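Local coordinates for protein poly-gamma-glutamate hydrolase (Bacillus phage phiNIT1, PDB 3A9L) that hydrolyses the gamma-glutamyl linkages of bacterial poly-gamma-glutamate, acting as a zinc-dependent peptidase, at residues Asp5-Pro8 with Ala12-Asn15; Asn24-Arg29 with Leu51-Val56; Gly116-Glu121 with Ile152-Ala157; Ser168-Ala173 with Thr189-Asp194; Ala173-Asn178 with Ala183-Val188. All coordinates share one frame; numbering follows the deposited sequence.

Contact 1 (Asp5-Pro8 with Ala12-Asn15); sequences DTYP and ALEN
The ring of Tyr7 lies flat against the backbone of Leu13, with Leu13 CA 3.5 Å from the ring centroid and 17° off the ring normal. This is a CH-pi contact in which the polarised hydrogen on the alpha carbon meets the pi face, somewhat toward the rim of the ring. In Tyr7, CG stands anti to the carbonyl carbon and beside the backbone N (chi1 -50°), which lays the ring over Leu13. The leucine side chain crosses the ring at about a right angle, and its branch point CG settles 3.6 Å from Tyr7 CD2. Ala12 contributes its carbonyl oxygen, which approaches the ring obliquely, 3.4 Å from Tyr7 CD1, while its methyl CB rests 3.8 Å from CD of Pro8. No hydrogen bond spans the two segments. The arrangement is a loop turning back on the helix it precedes, with Tyr7 and Pro8 folding onto helix 10-16. On the other face of the Tyr7 ring sits CG2 of Thr6, 3.9 Å above the plane, so that the aromatic group is sandwiched between its own neighbour and the helix. Further out, the carboxylate of Asp5 holds the incoming chain through hydrogen bonds to His78 and the backbone N of Thr80, and Asn9 OD1 accepts from Ala12 N in the first turn. Leu13 also packs on Tyr23 of strand 23-29, whereas Glu14 reaches Arg29 of the second subunit.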
# COMPACT_ATOMS: atom_id res chain seq x y z
N ASP A 5 21.52 -5.08 15.09
CA ASP A 5 20.10 -4.74 15.20
C ASP A 5 19.57 -4.88 16.62
O ASP A 5 20.16 -5.56 17.43
CB ASP A 5 19.27 -5.58 14.22
CG ASP A 5 19.57 -5.23 12.77
OD1 ASP A 5 20.10 -4.13 12.51
OD2 ASP A 5 19.27 -6.05 11.88
N THR A 6 18.47 -4.18 16.92
CA THR A 6 17.70 -4.40 18.14
C THR A 6 16.85 -5.67 17.98
O THR A 6 16.98 -6.62 18.78
CB THR A 6 16.83 -3.16 18.51
OG1 THR A 6 17.70 -2.07 18.84
CG2 THR A 6 15.90 -3.42 19.70
N TYR A 7 16.01 -5.71 16.94
CA TYR A 7 15.14 -6.86 16.71
C TYR A 7 15.76 -7.85 15.72
O TYR A 7 16.30 -7.44 14.72
CB TYR A 7 13.74 -6.41 16.25
CG TYR A 7 13.12 -5.35 17.14
CD1 TYR A 7 12.55 -5.69 18.39
CD2 TYR A 7 13.11 -4.01 16.75
CE1 TYR A 7 11.98 -4.70 19.21
CE2 TYR A 7 12.51 -3.01 17.57
CZ TYR A 7 11.96 -3.37 18.80
OH TYR A 7 11.40 -2.39 19.63
N PRO A 8 15.72 -9.16 16.06
CA PRO A 8 16.31 -10.23 15.25
C PRO A 8 15.53 -10.49 14.00
O PRO A 8 16.03 -11.12 13.05
CB PRO A 8 16.23 -11.45 16.16
CG PRO A 8 15.27 -11.11 17.20
CD PRO A 8 15.40 -9.64 17.41
N ALA A 12 9.57 -9.92 16.17
CA ALA A 12 10.08 -9.30 17.39
C ALA A 12 9.88 -7.78 17.39
O ALA A 12 9.47 -7.19 18.40
CB ALA A 12 11.56 -9.64 17.56
N LEU A 13 10.18 -7.15 16.25
CA LEU A 13 9.94 -5.73 16.07
C LEU A 13 8.47 -5.38 16.20
O LEU A 13 8.11 -4.49 16.96
CB LEU A 13 10.47 -5.26 14.70
CG LEU A 13 10.43 -3.75 14.43
CD1 LEU A 13 11.43 -3.36 13.39
CD2 LEU A 13 9.09 -3.27 14.00
N GLU A 14 7.62 -6.07 15.46
CA GLU A 14 6.19 -5.77 15.46
C GLU A 14 5.56 -6.00 16.84
O GLU A 14 4.68 -5.23 17.29
CB GLU A 14 5.51 -6.59 14.36
CG GLU A 14 5.83 -5.98 12.99
CD GLU A 14 4.84 -6.38 11.88
OE1 GLU A 14 3.78 -6.96 12.17
OE2 GLU A 14 5.12 -6.05 10.69
N ASN A 15 6.05 -7.05 17.51
CA ASN A 15 5.60 -7.42 18.84
C ASN A 15 5.81 -6.31 19.85
O ASN A 15 5.01 -6.14 20.76
CB ASN A 15 6.31 -8.71 19.31
CG ASN A 15 5.54 -9.97 18.95
OD1 ASN A 15 4.35 -9.92 18.57
ND2 ASN A 15 6.22 -11.11 19.03

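Contact 2 (Asn24-Arg29 with Leu51-Val56); sequences NIEVKR and LIYRVV
Tyr53 OH donates to Glu26 OE1 across 2.5 Å, a very short hydrogen bond and the one direct link between these segments. The other oxygen, Glu26 OE2, stands 3.3 Å from Tyr53 OH at a poor angle, so the hydroxyl binds through one oxygen rather than forking between two. The acceptor comes in at the edge of the phenol, near the ring plane, and the carboxylate is turned 22° from that plane. Although the two flat groups are nearly coplanar, the side chains themselves cross at about a right angle. Glu26 has CG anti to its carbonyl carbon (chi1 -60°) and runs out extended beyond it, which carries the carboxylate from the strand across to the phenol. In fold terms this is a helix packed on a mixed alpha/beta sheet: strand 23-29 lies at one margin of the sheet within its own chain, and helix 48-59 covers a face. The side chains of Glu26 and Tyr53 both touch Leu65 of the adjacent strand 62-68. Strand 23-29 also forms an antiparallel ladder with a strand of the second subunit, extending the sheet across the interface, and Lys28 of that subunit packs on Glu26. Donation by the phenol would be expected to stabilise the charged form of the carboxylate.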
# COMPACT_ATOMS: atom_id res chain seq x y z
N ASN A 24 5.20 2.39 9.77
CA ASN A 24 4.06 2.01 8.92
C ASN A 24 4.55 1.14 7.73
O ASN A 24 5.76 1.04 7.47
CB ASN A 24 3.19 3.23 8.53
CG ASN A 24 3.78 4.13 7.43
OD1 ASN A 24 4.59 3.72 6.62
ND2 ASN A 24 3.30 5.34 7.39
N ILE A 25 3.61 0.47 7.06
CA ILE A 25 3.91 -0.28 5.86
C ILE A 25 3.00 0.19 4.71
O ILE A 25 1.77 0.38 4.87
CB ILE A 25 3.72 -1.81 6.07
CG1 ILE A 25 4.33 -2.27 7.43
CG2 ILE A 25 4.37 -2.59 4.90
CD1 ILE A 25 4.12 -3.75 7.74
N GLU A 26 3.62 0.35 3.54
CA GLU A 26 2.95 0.81 2.31
C GLU A 26 3.20 -0.18 1.19
O GLU A 26 4.34 -0.65 1.00
CB GLU A 26 3.47 2.19 1.89
CG GLU A 26 3.29 3.31 2.88
CD GLU A 26 3.42 4.69 2.22
OE1 GLU A 26 4.10 4.81 1.18
OE2 GLU A 26 2.81 5.64 2.71
N VAL A 27 2.16 -0.50 0.40
CA VAL A 27 2.29 -1.49 -0.70
C VAL A 27 1.45 -1.02 -1.89
O VAL A 27 0.31 -0.62 -1.73
CB VAL A 27 1.78 -2.90 -0.28
CG1 VAL A 27 2.00 -3.93 -1.40
CG2 VAL A 27 2.41 -3.40 1.00
N LYS A 28 2.01 -1.07 -3.09
CA LYS A 28 1.18 -0.98 -4.25
C LYS A 28 1.65 -2.03 -5.25
O LYS A 28 2.72 -1.89 -5.81
CB LYS A 28 1.19 0.45 -4.86
CG LYS A 28 0.15 0.59 -6.05
CD LYS A 28 0.18 1.96 -6.70
CE LYS A 28 -1.03 2.15 -7.65
NZ LYS A 28 -1.08 3.52 -8.26
N ARG A 29 0.87 -3.09 -5.41
CA ARG A 29 1.16 -4.14 -6.36
C ARG A 29 0.41 -3.77 -7.64
O ARG A 29 -0.83 -3.68 -7.64
CB ARG A 29 0.70 -5.51 -5.81
CG ARG A 29 1.24 -6.65 -6.67
CD ARG A 29 0.79 -8.05 -6.27
NE ARG A 29 1.14 -8.99 -7.35
CZ ARG A 29 0.52 -10.14 -7.61
NH1 ARG A 29 -0.44 -10.59 -6.84
NH2 ARG A 29 0.92 -10.88 -8.63
N LEU A 51 12.92 8.45 -3.16
CA LEU A 51 13.49 7.91 -4.38
C LEU A 51 12.62 6.79 -4.90
O LEU A 51 12.44 6.68 -6.09
CB LEU A 51 14.94 7.46 -4.20
CG LEU A 51 15.58 6.71 -5.38
CD1 LEU A 51 15.69 7.62 -6.64
CD2 LEU A 51 16.90 6.10 -4.99
N ILE A 52 12.08 5.95 -4.02
CA ILE A 52 11.22 4.85 -4.50
C ILE A 52 9.93 5.41 -5.13
O ILE A 52 9.47 4.90 -6.15
CB ILE A 52 10.94 3.84 -3.42
CG1 ILE A 52 12.14 2.88 -3.31
CG2 ILE A 52 9.64 3.08 -3.70
CD1 ILE A 52 12.27 2.22 -1.99
N TYR A 53 9.38 6.45 -4.51
CA TYR A 53 8.16 7.10 -5.04
C TYR A 53 8.34 7.56 -6.47
O TYR A 53 7.49 7.30 -7.32
CB TYR A 53 7.80 8.30 -4.18
CG TYR A 53 6.93 7.96 -3.00
CD1 TYR A 53 7.17 6.83 -2.23
CD2 TYR A 53 5.88 8.77 -2.66
CE1 TYR A 53 6.38 6.52 -1.15
CE2 TYR A 53 5.08 8.49 -1.58
CZ TYR A 53 5.33 7.36 -0.84
OH TYR A 53 4.51 7.08 0.23
N ARG A 54 9.46 8.25 -6.71
CA ARG A 54 9.81 8.80 -8.01
C ARG A 54 10.10 7.68 -9.03
O ARG A 54 9.67 7.75 -10.19
CB ARG A 54 11.03 9.74 -7.85
CG ARG A 54 11.44 10.57 -9.11
CD ARG A 54 10.33 11.56 -9.49
NE ARG A 54 10.62 12.22 -10.76
CZ ARG A 54 9.70 12.72 -11.57
NH1 ARG A 54 8.41 12.63 -11.25
NH2 ARG A 54 10.06 13.31 -12.70
N VAL A 55 10.84 6.65 -8.61
CA VAL A 55 11.10 5.52 -9.51
C VAL A 55 9.81 4.79 -9.92
O VAL A 55 9.65 4.33 -11.07
CB VAL A 55 12.13 4.49 -8.93
CG1 VAL A 55 12.26 3.28 -9.86
CG2 VAL A 55 13.49 5.14 -8.82
N VAL A 56 8.90 4.67 -8.97
CA VAL A 56 7.62 4.04 -9.22
C VAL A 56 6.74 4.93 -10.11
O VAL A 56 6.04 4.43 -11.02
CB VAL A 56 6.94 3.68 -7.88
CG1 VAL A 56 5.42 3.39 -8.05
CG2 VAL A 56 7.64 2.47 -7.29

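Contact 3 (Gly116-Glu121 with Ile152-Ala157); sequences GGLNTE and IVNRCA
A single buried amide, that of Asn154, is held by four hydrogen bonds, and one of them ties it to the backbone of Leu118. Here an asparagine side chain bridges two loops of an alpha/beta fold: one segment leaves strand 113-116 of the mixed sheet and leads into helix 120-132, while the other belongs to the loop that runs up to strand 162-167. Asn154 OD1 accepts from Leu118 N at 3.2 Å with an N-H...O angle of 161°, the donor being tilted out of the carbonyl plane, and it accepts a further bond from Gly161 N. On the nitrogen side, ND2 donates to the carbonyl oxygens of Asp148 and Ala146. Both ends of the amide are thereby engaged, which fixes its flip and holds it against rotation. Asn154 keeps CG anti to its carbonyl carbon (chi1 -59°), from where the group faces residues 116-121. Gly117 lies beside it, CA being 4.0 Å from Asn154 OD1, and has a phi of 106°; at its backbone angles a beta carbon would jam against the carbonyl oxygen of Gly116. The following residues turn sharply: Asn119 is the centre of an inverse gamma turn and, at the N-cap position, its OD1 receives the N-H of Leu122. The side chain of Leu118 crosses that of Asn154 at about a right angle, laying its methyl CD1 3.8 Å from Asn154 ND2.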
# COMPACT_ATOMS: atom_id res chain seq x y z
N GLY A 116 24.82 -4.15 -5.79
CA GLY A 116 25.04 -5.58 -5.82
C GLY A 116 23.75 -6.32 -6.06
O GLY A 116 22.81 -5.77 -6.64
N GLY A 117 23.69 -7.55 -5.57
CA GLY A 117 22.54 -8.39 -5.80
C GLY A 117 22.93 -9.45 -6.83
O GLY A 117 24.02 -9.37 -7.42
N LEU A 118 22.06 -10.44 -7.05
CA LEU A 118 22.36 -11.54 -7.99
C LEU A 118 21.92 -11.25 -9.42
O LEU A 118 22.36 -11.93 -10.34
CB LEU A 118 21.78 -12.88 -7.49
CG LEU A 118 22.49 -13.49 -6.26
CD1 LEU A 118 21.65 -14.59 -5.67
CD2 LEU A 118 23.95 -13.95 -6.57
N ASN A 119 21.07 -10.25 -9.63
CA ASN A 119 20.73 -9.87 -11.01
C ASN A 119 21.85 -9.04 -11.66
O ASN A 119 21.81 -7.82 -11.63
CB ASN A 119 19.39 -9.15 -11.08
CG ASN A 119 18.91 -8.96 -12.52
OD1 ASN A 119 19.68 -9.10 -13.47
ND2 ASN A 119 17.63 -8.64 -12.68
N THR A 120 22.84 -9.71 -12.25
CA THR A 120 24.11 -9.09 -12.64
C THR A 120 23.88 -8.13 -13.76
O THR A 120 24.47 -7.03 -13.75
CB THR A 120 25.15 -10.10 -13.18
OG1 THR A 120 25.16 -11.27 -12.37
CG2 THR A 120 26.54 -9.47 -13.17
N GLU A 121 23.04 -8.55 -14.70
CA GLU A 121 22.71 -7.75 -15.87
C GLU A 121 22.03 -6.43 -15.54
O GLU A 121 22.49 -5.42 -16.02
CB GLU A 121 21.87 -8.53 -16.85
CG GLU A 121 21.64 -7.73 -18.13
CD GLU A 121 20.60 -8.35 -19.02
OE1 GLU A 121 20.26 -9.55 -18.81
OE2 GLU A 121 20.12 -7.62 -19.92
N ILE A 152 16.57 -10.19 1.33
CA ILE A 152 15.21 -9.98 0.78
C ILE A 152 15.12 -9.71 -0.76
O ILE A 152 14.26 -10.29 -1.43
CB ILE A 152 14.39 -8.92 1.56
CG1 ILE A 152 12.95 -8.81 1.00
CG2 ILE A 152 15.07 -7.55 1.56
CD1 ILE A 152 12.09 -10.07 1.17
N VAL A 153 16.00 -8.87 -1.30
CA VAL A 153 16.00 -8.56 -2.74
C VAL A 153 16.15 -9.77 -3.68
O VAL A 153 15.55 -9.78 -4.76
CB VAL A 153 17.02 -7.43 -3.14
CG1 VAL A 153 18.34 -8.02 -3.49
CG2 VAL A 153 16.49 -6.66 -4.36
N ASN A 154 16.88 -10.82 -3.26
CA ASN A 154 17.01 -12.05 -4.09
C ASN A 154 15.90 -13.08 -3.82
O ASN A 154 16.00 -14.26 -4.25
CB ASN A 154 18.37 -12.71 -3.83
CG ASN A 154 19.55 -11.79 -4.16
OD1 ASN A 154 19.52 -11.00 -5.13
ND2 ASN A 154 20.59 -11.86 -3.30
N ARG A 155 14.86 -12.65 -3.10
CA ARG A 155 13.75 -13.53 -2.84
C ARG A 155 12.53 -13.13 -3.70
O ARG A 155 11.40 -13.53 -3.40
CB ARG A 155 13.40 -13.58 -1.36
CG ARG A 155 14.59 -13.97 -0.48
CD ARG A 155 14.15 -13.98 0.95
NE ARG A 155 13.11 -14.98 1.18
CZ ARG A 155 12.41 -15.07 2.30
NH1 ARG A 155 12.65 -14.24 3.32
NH2 ARG A 155 11.48 -16.01 2.42
N CYS A 156 12.78 -12.37 -4.75
CA CYS A 156 11.81 -12.26 -5.86
C CYS A 156 11.72 -13.64 -6.54
O CYS A 156 12.42 -14.59 -6.16
CB CYS A 156 12.18 -11.14 -6.83
SG CYS A 156 13.85 -11.33 -7.50
N ALA A 157 10.80 -13.76 -7.50
CA ALA A 157 10.53 -15.03 -8.14
C ALA A 157 11.74 -15.58 -8.88
O ALA A 157 11.99 -16.79 -8.87
CB ALA A 157 9.32 -14.93 -9.05

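Contact 4 (Ser168-Ala173 with Thr189-Asp194); sequences SAQRRA and TQEFLD
Gln170 and Glu191 reach toward each other from two helices, both with CG anti to the backbone N and both bent at chi2, and meet with their flat ends turned 61° apart. Gln170 NE2 donates to Glu191 OE2 at 2.8 Å and 157°; the carboxylate oxygen lies in the plane of the amide, and it accepts through its anti lone pair. The same oxygen forms a salt bridge with Lys111, its stronger partner. The methyl CB of Ala173 flanks the pair, 4.1 Å from Glu191 OE2. A second link is made by Thr189, whose hydroxyl occupies the crowded position between backbone N and carbonyl carbon (chi1 62°). From there OG1 donates to Ala173 O at 2.7 Å, in the carbonyl plane and on a lone pair. Thr189 is also the N-cap of helix 190-209, its OG1 accepting from Phe192 N at 3.2 Å. One hydroxyl thus connects the carbonyl of Ala173 to the opening turn of helix 190-209. It donates to the one and at the same time accepts from the other, and so is used in both senses, while Lys111 and the amide of Gln170 together would be expected to keep Glu191 ionised.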
# COMPACT_ATOMS: atom_id res chain seq x y z
N SER A 168 25.12 8.41 2.75
CA SER A 168 24.37 9.46 3.42
C SER A 168 24.62 10.81 2.76
O SER A 168 23.71 11.64 2.70
CB SER A 168 24.68 9.51 4.92
OG SER A 168 26.07 9.61 5.16
N ALA A 169 25.85 11.02 2.27
CA ALA A 169 26.19 12.23 1.52
C ALA A 169 25.35 12.33 0.26
O ALA A 169 24.89 13.43 -0.12
CB ALA A 169 27.64 12.22 1.15
N GLN A 170 25.17 11.19 -0.40
CA GLN A 170 24.51 11.20 -1.70
C GLN A 170 23.02 11.51 -1.56
O GLN A 170 22.45 12.31 -2.35
CB GLN A 170 24.72 9.88 -2.45
CG GLN A 170 23.85 9.78 -3.74
CD GLN A 170 24.21 10.80 -4.81
OE1 GLN A 170 25.11 10.59 -5.61
NE2 GLN A 170 23.48 11.91 -4.84
N ARG A 171 22.40 10.84 -0.59
CA ARG A 171 21.01 11.06 -0.21
C ARG A 171 20.76 12.49 0.32
O ARG A 171 19.70 13.05 0.05
CB ARG A 171 20.57 10.01 0.80
CG ARG A 171 20.73 8.58 0.31
CD ARG A 171 20.32 7.54 1.36
NE ARG A 171 21.35 7.28 2.34
CZ ARG A 171 21.20 7.45 3.66
NH1 ARG A 171 20.03 7.85 4.19
NH2 ARG A 171 22.21 7.18 4.46
N ARG A 172 21.72 13.08 1.03
CA ARG A 172 21.61 14.49 1.39
C ARG A 172 21.60 15.38 0.14
O ARG A 172 20.91 16.38 0.14
CB ARG A 172 22.66 14.96 2.42
CG ARG A 172 22.24 14.76 3.87
CD ARG A 172 23.24 15.37 4.84
NE ARG A 172 23.67 14.46 5.92
CZ ARG A 172 23.04 14.22 7.07
NH1 ARG A 172 21.87 14.79 7.37
NH2 ARG A 172 23.59 13.39 7.94
N ALA A 173 22.31 14.96 -0.92
CA ALA A 173 22.37 15.74 -2.15
C ALA A 173 21.11 15.58 -3.04
O ALA A 173 20.92 16.37 -3.95
CB ALA A 173 23.67 15.46 -2.94
N THR A 189 16.38 17.86 -5.48
CA THR A 189 17.31 18.55 -6.37
C THR A 189 17.29 17.88 -7.73
O THR A 189 16.64 16.85 -7.93
CB THR A 189 18.75 18.44 -5.88
OG1 THR A 189 19.12 17.05 -5.86
CG2 THR A 189 18.93 19.04 -4.50
N GLN A 190 18.05 18.45 -8.65
CA GLN A 190 18.19 17.89 -10.00
C GLN A 190 18.88 16.52 -9.94
O GLN A 190 18.46 15.62 -10.63
CB GLN A 190 18.95 18.84 -10.90
CG GLN A 190 19.92 18.21 -11.88
CD GLN A 190 20.66 19.29 -12.63
OE1 GLN A 190 21.77 19.66 -12.26
NE2 GLN A 190 20.01 19.88 -13.64
N GLU A 191 19.88 16.39 -9.07
CA GLU A 191 20.56 15.10 -8.87
C GLU A 191 19.57 14.01 -8.47
O GLU A 191 19.62 12.92 -9.03
CB GLU A 191 21.70 15.19 -7.84
CG GLU A 191 22.67 13.98 -7.86
CD GLU A 191 24.10 14.34 -7.52
OE1 GLU A 191 24.69 15.20 -8.21
OE2 GLU A 191 24.66 13.77 -6.56
N PHE A 192 18.66 14.31 -7.54
CA PHE A 192 17.55 13.39 -7.24
C PHE A 192 16.85 12.89 -8.49
O PHE A 192 16.75 11.68 -8.71
CB PHE A 192 16.52 13.98 -6.24
CG PHE A 192 15.35 13.06 -5.98
CD1 PHE A 192 15.45 12.02 -5.06
CD2 PHE A 192 14.16 13.21 -6.69
CE1 PHE A 192 14.37 11.16 -4.82
CE2 PHE A 192 13.07 12.36 -6.49
CZ PHE A 192 13.16 11.33 -5.55
N LEU A 193 16.36 13.83 -9.30
CA LEU A 193 15.62 13.50 -10.54
C LEU A 193 16.43 12.64 -11.53
O LEU A 193 15.93 11.63 -12.06
CB LEU A 193 15.11 14.78 -11.21
CG LEU A 193 14.24 15.75 -10.37
CD1 LEU A 193 13.89 17.01 -11.12
CD2 LEU A 193 12.95 15.08 -9.87
N ASP A 194 17.67 13.05 -11.79
CA ASP A 194 18.60 12.26 -12.61
C ASP A 194 18.84 10.83 -12.07
O ASP A 194 18.96 9.86 -12.85
CB ASP A 194 19.93 13.02 -12.73
CG ASP A 194 19.82 14.32 -13.54
OD1 ASP A 194 18.85 14.49 -14.29
OD2 ASP A 194 20.73 15.17 -13.45

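Contact 5 (Ala173-Asn178 with Ala183-Val188); sequences AFFQNN and ANRGNV
Phe175 and Gln176 both set CG anti to the carbonyl carbon, and Gln176 then bends at chi2 (-76°), so that the phenyl ring meets Arg185 while the glutamine folds alongside Asn187 toward Val188. Arg185 CG lies 4.1 Å from the ring centroid, a CH-pi contact over one face of Phe175; CB of Phe174 covers the opposite face, and Asn187 O stands at the edge in the ring plane. Val188 CG1 adds an apolar contact, 3.8 Å from Phe175 CD1. The two backbones form a single beta bridge between Phe175 and Val188, where the chain doubles back between helices 168-173 and 190-209. A type I turn from Asn184 to Asn187 is closed by the backbone bond from Asn187 N to Asn184 O, 3.2 Å long. Gln176 N donates to Asn187 O at 2.7 Å with an almost straight N-H...O angle of 172°. The side chain of the same residue donates from NE2 to Val188 O at 3.2 Å, but from above the carbonyl plane rather than along a lone pair. Asn184 ND2 gives to Gln176 O at 2.9 Å, in the carbonyl plane, and Asp179 O provides ND2 with another acceptor. Arg185 directs NE to Trp180 O, and it packs with Phe175 on Glu50 of helix 48-59.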
# COMPACT_ATOMS: atom_id res chain seq x y z
N ALA A 173 22.31 14.96 -0.92
CA ALA A 173 22.37 15.74 -2.15
C ALA A 173 21.11 15.58 -3.04
O ALA A 173 20.92 16.37 -3.95
CB ALA A 173 23.67 15.46 -2.94
N PHE A 174 20.27 14.58 -2.77
CA PHE A 174 18.89 14.53 -3.34
C PHE A 174 18.00 15.74 -2.93
O PHE A 174 16.99 16.01 -3.60
CB PHE A 174 18.11 13.27 -2.87
CG PHE A 174 18.64 11.93 -3.36
CD1 PHE A 174 19.45 11.80 -4.49
CD2 PHE A 174 18.28 10.76 -2.67
CE1 PHE A 174 19.90 10.54 -4.92
CE2 PHE A 174 18.73 9.49 -3.10
CZ PHE A 174 19.55 9.38 -4.21
N PHE A 175 18.31 16.41 -1.82
CA PHE A 175 17.36 17.41 -1.27
C PHE A 175 17.92 18.82 -1.30
O PHE A 175 19.10 19.03 -1.13
CB PHE A 175 16.91 17.06 0.17
CG PHE A 175 16.30 15.69 0.29
CD1 PHE A 175 15.03 15.43 -0.21
CD2 PHE A 175 17.01 14.66 0.89
CE1 PHE A 175 14.47 14.15 -0.11
CE2 PHE A 175 16.46 13.38 1.00
CZ PHE A 175 15.19 13.12 0.49
N GLN A 176 17.03 19.77 -1.54
CA GLN A 176 17.32 21.19 -1.58
C GLN A 176 18.01 21.67 -0.32
O GLN A 176 17.51 21.41 0.78
CB GLN A 176 15.99 21.93 -1.79
CG GLN A 176 15.42 21.72 -3.18
CD GLN A 176 16.15 22.53 -4.18
OE1 GLN A 176 16.48 23.69 -3.91
NE2 GLN A 176 16.49 21.93 -5.31
N ASN A 177 19.17 22.34 -0.45
CA ASN A 177 19.96 22.81 0.71
C ASN A 177 20.86 21.72 1.32
O ASN A 177 21.47 21.94 2.38
CB ASN A 177 19.00 23.34 1.81
CG ASN A 177 19.45 24.65 2.40
OD1 ASN A 177 20.28 25.35 1.83
ND2 ASN A 177 18.83 25.04 3.53
N ASN A 178 20.96 20.56 0.66
CA ASN A 178 21.58 19.35 1.24
C ASN A 178 20.98 18.96 2.60
O ASN A 178 21.65 18.36 3.45
CB ASN A 178 23.11 19.48 1.34
CG ASN A 178 23.80 19.53 -0.02
OD1 ASN A 178 23.28 19.03 -1.02
ND2 ASN A 178 24.98 20.11 -0.05
N ALA A 183 10.70 17.76 7.11
CA ALA A 183 9.94 18.94 6.73
C ALA A 183 10.31 19.38 5.33
O ALA A 183 9.52 19.99 4.60
CB ALA A 183 10.22 20.06 7.73
N ASN A 184 11.53 19.03 4.96
CA ASN A 184 12.12 19.43 3.70
C ASN A 184 12.28 18.32 2.67
O ASN A 184 12.89 18.53 1.64
CB ASN A 184 13.48 20.05 3.98
CG ASN A 184 14.00 20.81 2.79
OD1 ASN A 184 13.31 21.69 2.26
ND2 ASN A 184 15.19 20.46 2.33
N ARG A 185 11.75 17.13 2.94
CA ARG A 185 11.93 16.02 1.99
C ARG A 185 11.05 16.11 0.74
O ARG A 185 11.19 15.31 -0.19
CB ARG A 185 11.78 14.67 2.71
CG ARG A 185 13.05 14.31 3.45
CD ARG A 185 12.81 13.22 4.45
NE ARG A 185 13.57 13.44 5.67
CZ ARG A 185 13.36 12.77 6.80
NH1 ARG A 185 12.43 11.81 6.87
NH2 ARG A 185 14.08 13.06 7.86
N GLY A 186 10.15 17.10 0.72
CA GLY A 186 9.40 17.39 -0.48
C GLY A 186 10.14 18.23 -1.50
O GLY A 186 9.62 18.46 -2.59
N ASN A 187 11.35 18.65 -1.16
CA ASN A 187 12.09 19.66 -1.91
C ASN A 187 13.39 19.03 -2.44
O ASN A 187 14.42 19.04 -1.76
CB ASN A 187 12.41 20.88 -1.02
CG ASN A 187 11.16 21.50 -0.38
OD1 ASN A 187 10.10 21.52 -0.98
ND2 ASN A 187 11.30 21.98 0.87
N VAL A 188 13.32 18.49 -3.66
CA VAL A 188 14.37 17.62 -4.16
C VAL A 188 15.16 18.32 -5.26
O VAL A 188 14.69 19.29 -5.86
CB VAL A 188 13.78 16.26 -4.60
CG1 VAL A 188 12.97 15.65 -3.43
CG2 VAL A 188 12.89 16.42 -5.82

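Overall arrangement
Five contacts are spread through one alpha/beta fold, two of them adjoining. Contacts 1, 2 and 3 follow in series along the chain, whereas contact 5 falls within the loop that contact 4 brings together; those two share Ala173, and their centres are 8 Å apart. Contact 1 is farthest from contact 4, about 31 Å between centres, across the middle of the chain. Helix 48-59 connects contact 2 to this pair, since Leu51 and Arg54 pack on Phe192 and Leu51 also touches Phe174. At the other end, Glu14 of contact 1 packs on Ile25 of contact 2. Helices and loops are thus joined round the mixed sheet that carries zinc ligands His40 and His103.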